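PDB 2EVX: 11S globulin subunit beta from Cucurbita maxima, which serves as a seed storage protein, a nutrient reservoir of the 11S globulin family assembled from subunits that each hold an acidic and a basic chain. Local coordinates for residues G304-A309 and E445-S450; G327-N332 and R392-I397. All coordinates share one frame; numbering follows the deposited sequence.

How the contacts relate
Both contacts lie in the C-terminal cupin domain. Along the chain the strand 304-309 comes first, followed by 323-329, whose end begins the first segment of contact 2. The chain then runs through the strands between 334 and 390 before 393-400 returns to pair with 327-329, so contact 2 closes a loop that is largely strand and holds no helix. Contact 1 closes a longer one, across the helices between 416 and 440, when 445-450 comes back to 304-309; contact 2 is nested inside it. Contact 2 joins neighbouring strands of one sheet, whereas contact 1 sets 304-309 of that sheet against 448-449, which pairs with 334-340 in the other. R305 O lies 2.6 Å from V328 N, a probable hydrogen bond between them.

Contact 1 (G304-A309 and E445-S450); sequences GRISTA and EMRVLS
The strand 304-309 meets the 445-450 segment without any backbone hydrogen bond, the closest CA atoms being those of G304 and V448 at 6.8 Å, and side chains make the junction. The closest approach is between I306 and R447, whose side chains cross at about a right angle. With CG1 anti to the carbonyl carbon (chi1 -61°), I306 sends CD1 over the centre of the R447 guanidinium, where it sits 3.5 Å from CZ of R447. CG2, the other branch of the isoleucine, lies 4.0 Å from NH2 of R447. The arginine gets there by a chain bent at chi2 and chi3, which presents a flat face to the methyl while NH2 pairs with E325 in a salt bridge. R447 is a magnesium-binding residue, and the nearest atom of its side chain is about 3 Å from a bound magnesium ion. A leucine in place of R447 would probably leave the carboxylate of E325 without this partner and strip I306 CD1 of the planar surface it rests on. V448 fills the other end of the contact: CG2 approaches G304 O at 3.8 Å, and CG1 makes a looser apolar contact with I306 CD1. G304 has backbone angles (141°/-161°) that would press a CB against the preceding carbonyl oxygen. Strand 448-449 pairs with 334-340, so the contact joins the two sheets of the cupin barrel near the margin of one. There strand 298-300, next to 304-309, adds V298, which touches I306, R447 and V448 alike, while T407 of strand 407-409 packs on R447.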
ATOM      1  N   GLY A 304      -7.347  35.866  -8.624  1.00 49.38           N
ATOM      2  CA  GLY A 304      -8.336  34.803  -8.553  1.00 48.14           C
ATOM      3  C   GLY A 304      -8.059  34.017  -7.287  1.00 49.64           C
ATOM      4  O   GLY A 304      -7.382  34.528  -6.388  1.00 53.25           O
ATOM      5  N   ARG A 305      -8.561  32.792  -7.183  1.00 47.15           N
ATOM      6  CA  ARG A 305      -8.293  32.021  -5.974  1.00 43.66           C
ATOM      7  C   ARG A 305      -8.409  30.511  -6.120  1.00 39.59           C
ATOM      8  O   ARG A 305      -8.792  30.003  -7.170  1.00 43.57           O
ATOM      9  CB  ARG A 305      -9.210  32.480  -4.838  1.00 49.48           C
ATOM     10  CG  ARG A 305     -10.673  32.108  -5.005  1.00 39.87           C
ATOM     11  CD  ARG A 305     -11.398  33.090  -5.886  1.00 43.09           C
ATOM     12  NE  ARG A 305     -12.806  32.745  -6.018  1.00 43.92           N
ATOM     13  CZ  ARG A 305     -13.686  33.452  -6.724  1.00 54.21           C
ATOM     14  NH1 ARG A 305     -13.310  34.560  -7.366  1.00 44.14           N
ATOM     15  NH2 ARG A 305     -14.942  33.030  -6.813  1.00 54.17           N
ATOM     16  N   ILE A 306      -8.074  29.812  -5.036  1.00 38.46           N
ATOM     17  CA  ILE A 306      -8.126  28.354  -4.962  1.00 33.83           C
ATOM     18  C   ILE A 306      -8.736  27.925  -3.621  1.00 37.72           C
ATOM     19  O   ILE A 306      -8.249  28.301  -2.555  1.00 29.36           O
ATOM     20  CB  ILE A 306      -6.716  27.753  -5.085  1.00 32.08           C
ATOM     21  CG1 ILE A 306      -6.120  28.140  -6.441  1.00 35.47           C
ATOM     22  CG2 ILE A 306      -6.766  26.240  -4.876  1.00 23.31           C
ATOM     23  CD1 ILE A 306      -4.640  27.893  -6.566  1.00 28.37           C
ATOM     24  N   SER A 307      -9.799  27.131  -3.692  1.00 37.75           N
ATOM     25  CA  SER A 307     -10.501  26.641  -2.509  1.00 35.67           C
ATOM     26  C   SER A 307     -10.187  25.164  -2.314  1.00 40.46           C
ATOM     27  O   SER A 307     -10.542  24.326  -3.147  1.00 43.21           O
ATOM     28  CB  SER A 307     -12.010  26.824  -2.685  1.00 37.52           C
ATOM     29  OG  SER A 307     -12.311  28.173  -2.983  1.00 33.80           O
ATOM     30  N   THR A 308      -9.529  24.852  -1.205  1.00 37.99           N
ATOM     31  CA  THR A 308      -9.139  23.484  -0.897  1.00 31.06           C
ATOM     32  C   THR A 308     -10.174  22.679  -0.120  1.00 40.49           C
ATOM     33  O   THR A 308     -10.948  23.209   0.680  1.00 46.08           O
ATOM     34  CB  THR A 308      -7.821  23.464  -0.094  1.00 31.54           C
ATOM     35  OG1 THR A 308      -6.773  24.037  -0.888  1.00 47.04           O
ATOM     36  CG2 THR A 308      -7.437  22.042   0.299  1.00 32.25           C
ATOM     37  N   ALA A 309     -10.178  21.379  -0.382  1.00 39.01           N
ATOM     38  CA  ALA A 309     -11.054  20.448   0.296  1.00 28.63           C
ATOM     39  C   ALA A 309     -10.176  19.230   0.568  1.00 37.20           C
ATOM     40  O   ALA A 309     -10.018  18.363  -0.293  1.00 39.89           O
ATOM     41  CB  ALA A 309     -12.221  20.079  -0.585  1.00 19.19           C
ATOM     42  N   GLU A 445       3.933  38.397  -4.846  1.00 52.88           N
ATOM     43  CA  GLU A 445       2.765  37.564  -4.615  1.00 51.03           C
ATOM     44  C   GLU A 445       2.978  36.119  -4.169  1.00 47.75           C
ATOM     45  O   GLU A 445       4.096  35.707  -3.847  1.00 39.29           O
ATOM     46  CB  GLU A 445       1.865  37.628  -5.847  1.00 52.47           C
ATOM     47  CG  GLU A 445       1.470  39.062  -6.182  1.00 49.81           C
ATOM     48  CD  GLU A 445       0.290  39.149  -7.126  1.00 59.56           C
ATOM     49  OE1 GLU A 445      -0.193  40.273  -7.370  1.00 58.12           O
ATOM     50  OE2 GLU A 445      -0.156  38.093  -7.621  1.00 69.76           O
ATOM     51  N   MET A 446       1.880  35.370  -4.135  1.00 51.53           N
ATOM     52  CA  MET A 446       1.884  33.980  -3.695  1.00 56.11           C
ATOM     53  C   MET A 446       1.549  32.952  -4.772  1.00 58.31           C
ATOM     54  O   MET A 446       2.122  32.970  -5.860  1.00 61.89           O
ATOM     55  CB  MET A 446       0.912  33.831  -2.534  1.00 55.91           C
ATOM     56  CG  MET A 446       1.521  34.206  -1.217  1.00 62.15           C
ATOM     57  SD  MET A 446       2.853  33.052  -0.903  1.00 86.09           S
ATOM     58  CE  MET A 446       1.884  31.493  -0.929  1.00 73.91           C
ATOM     59  N   ARG A 447       0.637  32.041  -4.444  1.00 54.33           N
ATOM     60  CA  ARG A 447       0.203  31.004  -5.370  1.00 42.49           C
ATOM     61  C   ARG A 447      -0.248  31.639  -6.672  1.00 46.32           C
ATOM     62  O   ARG A 447       0.418  31.503  -7.698  1.00 49.20           O
ATOM     63  CB  ARG A 447      -0.951  30.215  -4.766  1.00 49.34           C
ATOM     64  CG  ARG A 447      -0.566  28.872  -4.202  1.00 48.50           C
ATOM     65  CD  ARG A 447      -0.981  27.780  -5.160  1.00 51.25           C
ATOM     66  NE  ARG A 447      -1.827  26.791  -4.503  1.00 58.84           N
ATOM     67  CZ  ARG A 447      -2.323  25.713  -5.107  1.00 70.10           C
ATOM     68  NH1 ARG A 447      -2.056  25.483  -6.396  1.00 64.47           N
ATOM     69  NH2 ARG A 447      -3.083  24.864  -4.421  1.00 58.12           N
ATOM     70  N   VAL A 448      -1.381  32.335  -6.642  1.00 38.58           N
ATOM     71  CA  VAL A 448      -1.857  32.973  -7.852  1.00 37.58           C
ATOM     72  C   VAL A 448      -1.230  34.352  -7.998  1.00 45.60           C
ATOM     73  O   VAL A 448      -1.011  35.063  -7.015  1.00 46.60           O
ATOM     74  CB  VAL A 448      -3.400  33.084  -7.886  1.00 35.26           C
ATOM     75  CG1 VAL A 448      -4.005  32.226  -6.798  1.00 32.55           C
ATOM     76  CG2 VAL A 448      -3.835  34.525  -7.792  1.00 38.90           C
ATOM     77  N   LEU A 449      -0.924  34.708  -9.241  1.00 51.12           N
ATOM     78  CA  LEU A 449      -0.309  35.986  -9.556  1.00 42.92           C
ATOM     79  C   LEU A 449      -1.275  36.854 -10.350  1.00 42.73           C
ATOM     80  O   LEU A 449      -1.867  36.414 -11.334  1.00 46.63           O
ATOM     81  CB  LEU A 449       0.973  35.765 -10.361  1.00 38.83           C
ATOM     82  CG  LEU A 449       1.955  34.749  -9.769  1.00 45.86           C
ATOM     83  CD1 LEU A 449       3.225  34.730 -10.591  1.00 49.72           C
ATOM     84  CD2 LEU A 449       2.277  35.099  -8.331  1.00 43.67           C
ATOM     85  N   SER A 450      -1.448  38.090  -9.904  1.00 52.87           N
ATOM     86  CA  SER A 450      -2.334  39.022 -10.582  1.00 51.42           C
ATOM     87  C   SER A 450      -1.619  39.513 -11.831  1.00 49.33           C
ATOM     88  O   SER A 450      -0.416  39.770 -11.798  1.00 45.31           O
ATOM     89  CB  SER A 450      -2.663  40.198  -9.657  1.00 56.88           C
ATOM     90  OG  SER A 450      -1.485  40.805  -9.151  1.00 45.17           O
TER

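Contact 2 (G327-N332 and R392-I397); sequences GVLYSN and RGFEWI
Strands 327-329 and 393-397 run antiparallel, with axes 4.7 Å apart, and W396 folds its indole back over the partner strand at G327. The two backbones are joined by reciprocal bonds in the hydrogen-bonded pairs G327-W396 and L329-F394; between L329 N and F394 O the distance is 2.7 Å. From its CB, W396 places CG between the backbone N and the carbonyl carbon (chi1 73°), which turns the ring system toward G327. CD2 and CE2 at the ring fusion, with NE1 next to CE2, come near the glycine backbone. CE3 is nearest the carbonyl oxygen of G327, and CZ2 is 3.6 Å from G327 CA. That CA forms a CH-pi contact over the six-membered ring, 3.7 Å from its centroid, and a CB on this glycine would clash with CZ2. The strands are neighbours in a sheet of the C-terminal cupin domain, whose cupin fold is a barrel of antiparallel strands. At the far rim of the indole, CZ3 meets L329 CG at 3.7 Å, L329 CG lying at the ring edge, in its plane, and CH2 touches the same atom. The indole also makes a cation-pi interaction with K387, a magnesium-binding residue, and the nearest atom of the W396 side chain is about 4 Å from a bound magnesium ion. L329 and F394 join W396 on this face, their CB atoms 4.2 Å apart. On the reverse face V328 and E395 lie side by side, V328 CG2 being 3.9 Å from E395 CG, while the carboxylate of E395 forms a salt bridge with R351.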
ATOM      1  N   GLY A 327     -10.195  26.097  -8.416  1.00 34.48           N
ATOM      2  CA  GLY A 327      -9.475  27.324  -8.698  1.00 27.14           C
ATOM      3  C   GLY A 327     -10.127  28.272  -9.677  1.00 34.42           C
ATOM      4  O   GLY A 327     -10.868  27.855 -10.569  1.00 36.04           O
ATOM      5  N   VAL A 328      -9.836  29.558  -9.502  1.00 34.29           N
ATOM      6  CA  VAL A 328     -10.382  30.602 -10.352  1.00 38.05           C
ATOM      7  C   VAL A 328      -9.307  31.609 -10.767  1.00 46.33           C
ATOM      8  O   VAL A 328      -8.586  32.159  -9.930  1.00 48.44           O
ATOM      9  CB  VAL A 328     -11.515  31.371  -9.634  1.00 40.53           C
ATOM     10  CG1 VAL A 328     -11.907  32.598 -10.451  1.00 39.93           C
ATOM     11  CG2 VAL A 328     -12.719  30.470  -9.438  1.00 25.55           C
ATOM     12  N   LEU A 329      -9.208  31.847 -12.069  1.00 48.89           N
ATOM     13  CA  LEU A 329      -8.243  32.800 -12.595  1.00 46.64           C
ATOM     14  C   LEU A 329      -8.933  33.890 -13.406  1.00 46.35           C
ATOM     15  O   LEU A 329      -9.793  33.601 -14.241  1.00 48.19           O
ATOM     16  CB  LEU A 329      -7.207  32.088 -13.469  1.00 41.63           C
ATOM     17  CG  LEU A 329      -6.039  31.438 -12.726  1.00 40.65           C
ATOM     18  CD1 LEU A 329      -5.127  30.713 -13.710  1.00 33.37           C
ATOM     19  CD2 LEU A 329      -5.270  32.509 -11.960  1.00 31.50           C
ATOM     20  N   TYR A 330      -8.564  35.141 -13.144  1.00 45.67           N
ATOM     21  CA  TYR A 330      -9.137  36.266 -13.870  1.00 49.61           C
ATOM     22  C   TYR A 330      -8.312  36.459 -15.119  1.00 52.09           C
ATOM     23  O   TYR A 330      -7.222  35.903 -15.233  1.00 53.25           O
ATOM     24  CB  TYR A 330      -9.115  37.543 -13.021  1.00 49.17           C
ATOM     25  CG  TYR A 330      -9.955  37.425 -11.773  1.00 62.36           C
ATOM     26  CD1 TYR A 330     -11.205  36.803 -11.823  1.00 63.85           C
ATOM     27  CD2 TYR A 330      -9.497  37.891 -10.535  1.00 59.83           C
ATOM     28  CE1 TYR A 330     -11.974  36.635 -10.687  1.00 63.51           C
ATOM     29  CE2 TYR A 330     -10.269  37.727  -9.381  1.00 59.83           C
ATOM     30  CZ  TYR A 330     -11.507  37.093  -9.473  1.00 67.53           C
ATOM     31  OH  TYR A 330     -12.298  36.891  -8.363  1.00 73.97           O
ATOM     32  N   SER A 331      -8.838  37.240 -16.055  1.00 49.67           N
ATOM     33  CA  SER A 331      -8.156  37.498 -17.313  1.00 45.72           C
ATOM     34  C   SER A 331      -6.660  37.703 -17.124  1.00 40.87           C
ATOM     35  O   SER A 331      -6.241  38.478 -16.273  1.00 42.69           O
ATOM     36  CB  SER A 331      -8.755  38.731 -17.977  1.00 50.83           C
ATOM     37  OG  SER A 331     -10.166  38.653 -17.978  1.00 64.35           O
ATOM     38  N   ASN A 332      -5.867  36.994 -17.921  1.00 38.76           N
ATOM     39  CA  ASN A 332      -4.410  37.090 -17.879  1.00 45.06           C
ATOM     40  C   ASN A 332      -3.771  36.731 -16.534  1.00 49.65           C
ATOM     41  O   ASN A 332      -2.574  36.975 -16.328  1.00 46.01           O
ATOM     42  CB  ASN A 332      -3.953  38.497 -18.283  1.00 51.89           C
ATOM     43  CG  ASN A 332      -4.408  38.895 -19.681  1.00 57.38           C
ATOM     44  OD1 ASN A 332      -3.632  39.471 -20.451  1.00 63.15           O
ATOM     45  ND2 ASN A 332      -5.670  38.607 -20.012  1.00 54.55           N
ATOM     46  N   ARG A 392     -10.420  35.402 -21.417  1.00 50.99           N
ATOM     47  CA  ARG A 392     -11.699  34.983 -20.867  1.00 54.68           C
ATOM     48  C   ARG A 392     -11.592  34.431 -19.446  1.00 55.10           C
ATOM     49  O   ARG A 392     -12.600  34.119 -18.819  1.00 55.79           O
ATOM     50  CB  ARG A 392     -12.310  33.917 -21.777  1.00 59.35           C
ATOM     51  CG  ARG A 392     -12.631  34.401 -23.187  1.00 73.23           C
ATOM     52  CD  ARG A 392     -12.549  33.254 -24.191  1.00 78.72           C
ATOM     53  NE  ARG A 392     -13.245  32.059 -23.719  1.00 89.81           N
ATOM     54  CZ  ARG A 392     -14.549  32.005 -23.448  1.00 96.97           C
ATOM     55  NH1 ARG A 392     -15.092  30.867 -23.021  1.00 96.37           N
ATOM     56  NH2 ARG A 392     -15.312  33.084 -23.607  1.00 98.41           N
ATOM     57  N   GLY A 393     -10.372  34.309 -18.937  1.00 57.31           N
ATOM     58  CA  GLY A 393     -10.196  33.759 -17.604  1.00 56.39           C
ATOM     59  C   GLY A 393     -10.204  32.238 -17.663  1.00 53.77           C
ATOM     60  O   GLY A 393     -10.531  31.654 -18.704  1.00 52.32           O
ATOM     61  N   PHE A 394      -9.863  31.593 -16.548  1.00 48.51           N
ATOM     62  CA  PHE A 394      -9.806  30.133 -16.485  1.00 41.97           C
ATOM     63  C   PHE A 394     -10.276  29.641 -15.116  1.00 40.41           C
ATOM     64  O   PHE A 394      -9.859  30.167 -14.081  1.00 39.84           O
ATOM     65  CB  PHE A 394      -8.361  29.688 -16.749  1.00 39.47           C
ATOM     66  CG  PHE A 394      -8.176  28.195 -16.853  1.00 34.50           C
ATOM     67  CD1 PHE A 394      -7.323  27.528 -15.979  1.00 32.01           C
ATOM     68  CD2 PHE A 394      -8.814  27.464 -17.848  1.00 37.65           C
ATOM     69  CE1 PHE A 394      -7.105  26.153 -16.101  1.00 32.11           C
ATOM     70  CE2 PHE A 394      -8.603  26.092 -17.980  1.00 28.47           C
ATOM     71  CZ  PHE A 394      -7.748  25.437 -17.107  1.00 36.29           C
ATOM     72  N   GLU A 395     -11.147  28.638 -15.122  1.00 37.10           N
ATOM     73  CA  GLU A 395     -11.690  28.056 -13.894  1.00 40.40           C
ATOM     74  C   GLU A 395     -11.632  26.536 -13.929  1.00 38.44           C
ATOM     75  O   GLU A 395     -12.030  25.920 -14.919  1.00 32.45           O
ATOM     76  CB  GLU A 395     -13.132  28.492 -13.706  1.00 39.06           C
ATOM     77  CG  GLU A 395     -13.264  29.907 -13.229  1.00 52.35           C
ATOM     78  CD  GLU A 395     -14.681  30.405 -13.342  1.00 58.23           C
ATOM     79  OE1 GLU A 395     -15.606  29.645 -12.975  1.00 48.54           O
ATOM     80  OE2 GLU A 395     -14.862  31.558 -13.798  1.00 62.01           O
ATOM     81  N   TRP A 396     -11.177  25.931 -12.833  1.00 36.96           N
ATOM     82  CA  TRP A 396     -11.040  24.475 -12.794  1.00 33.61           C
ATOM     83  C   TRP A 396     -11.279  23.780 -11.449  1.00 35.42           C
ATOM     84  O   TRP A 396     -11.326  24.413 -10.391  1.00 36.89           O
ATOM     85  CB  TRP A 396      -9.632  24.114 -13.265  1.00 29.79           C
ATOM     86  CG  TRP A 396      -8.606  24.450 -12.253  1.00 14.44           C
ATOM     87  CD1 TRP A 396      -8.111  23.629 -11.285  1.00 28.18           C
ATOM     88  CD2 TRP A 396      -7.997  25.721 -12.049  1.00 25.07           C
ATOM     89  NE1 TRP A 396      -7.233  24.311 -10.484  1.00 17.00           N
ATOM     90  CE2 TRP A 396      -7.145  25.601 -10.932  1.00 19.17           C
ATOM     91  CE3 TRP A 396      -8.094  26.960 -12.699  1.00 35.22           C
ATOM     92  CZ2 TRP A 396      -6.392  26.663 -10.451  1.00 28.63           C
ATOM     93  CZ3 TRP A 396      -7.346  28.023 -12.222  1.00 27.42           C
ATOM     94  CH2 TRP A 396      -6.506  27.867 -11.105  1.00 36.84           C
ATOM     95  N   ILE A 397     -11.414  22.457 -11.511  1.00 36.46           N
ATOM     96  CA  ILE A 397     -11.580  21.630 -10.322  1.00 34.12           C
ATOM     97  C   ILE A 397     -10.476  20.580 -10.411  1.00 31.93           C
ATOM     98  O   ILE A 397     -10.502  19.715 -11.274  1.00 37.62           O
ATOM     99  CB  ILE A 397     -12.980  20.940 -10.269  1.00 29.25           C
ATOM    100  CG1 ILE A 397     -13.081  20.067  -9.019  1.00 28.57           C
ATOM    101  CG2 ILE A 397     -13.210  20.084 -11.489  1.00 24.14           C
ATOM    102  CD1 ILE A 397     -12.837  20.811  -7.731  1.00 20.36           C
TER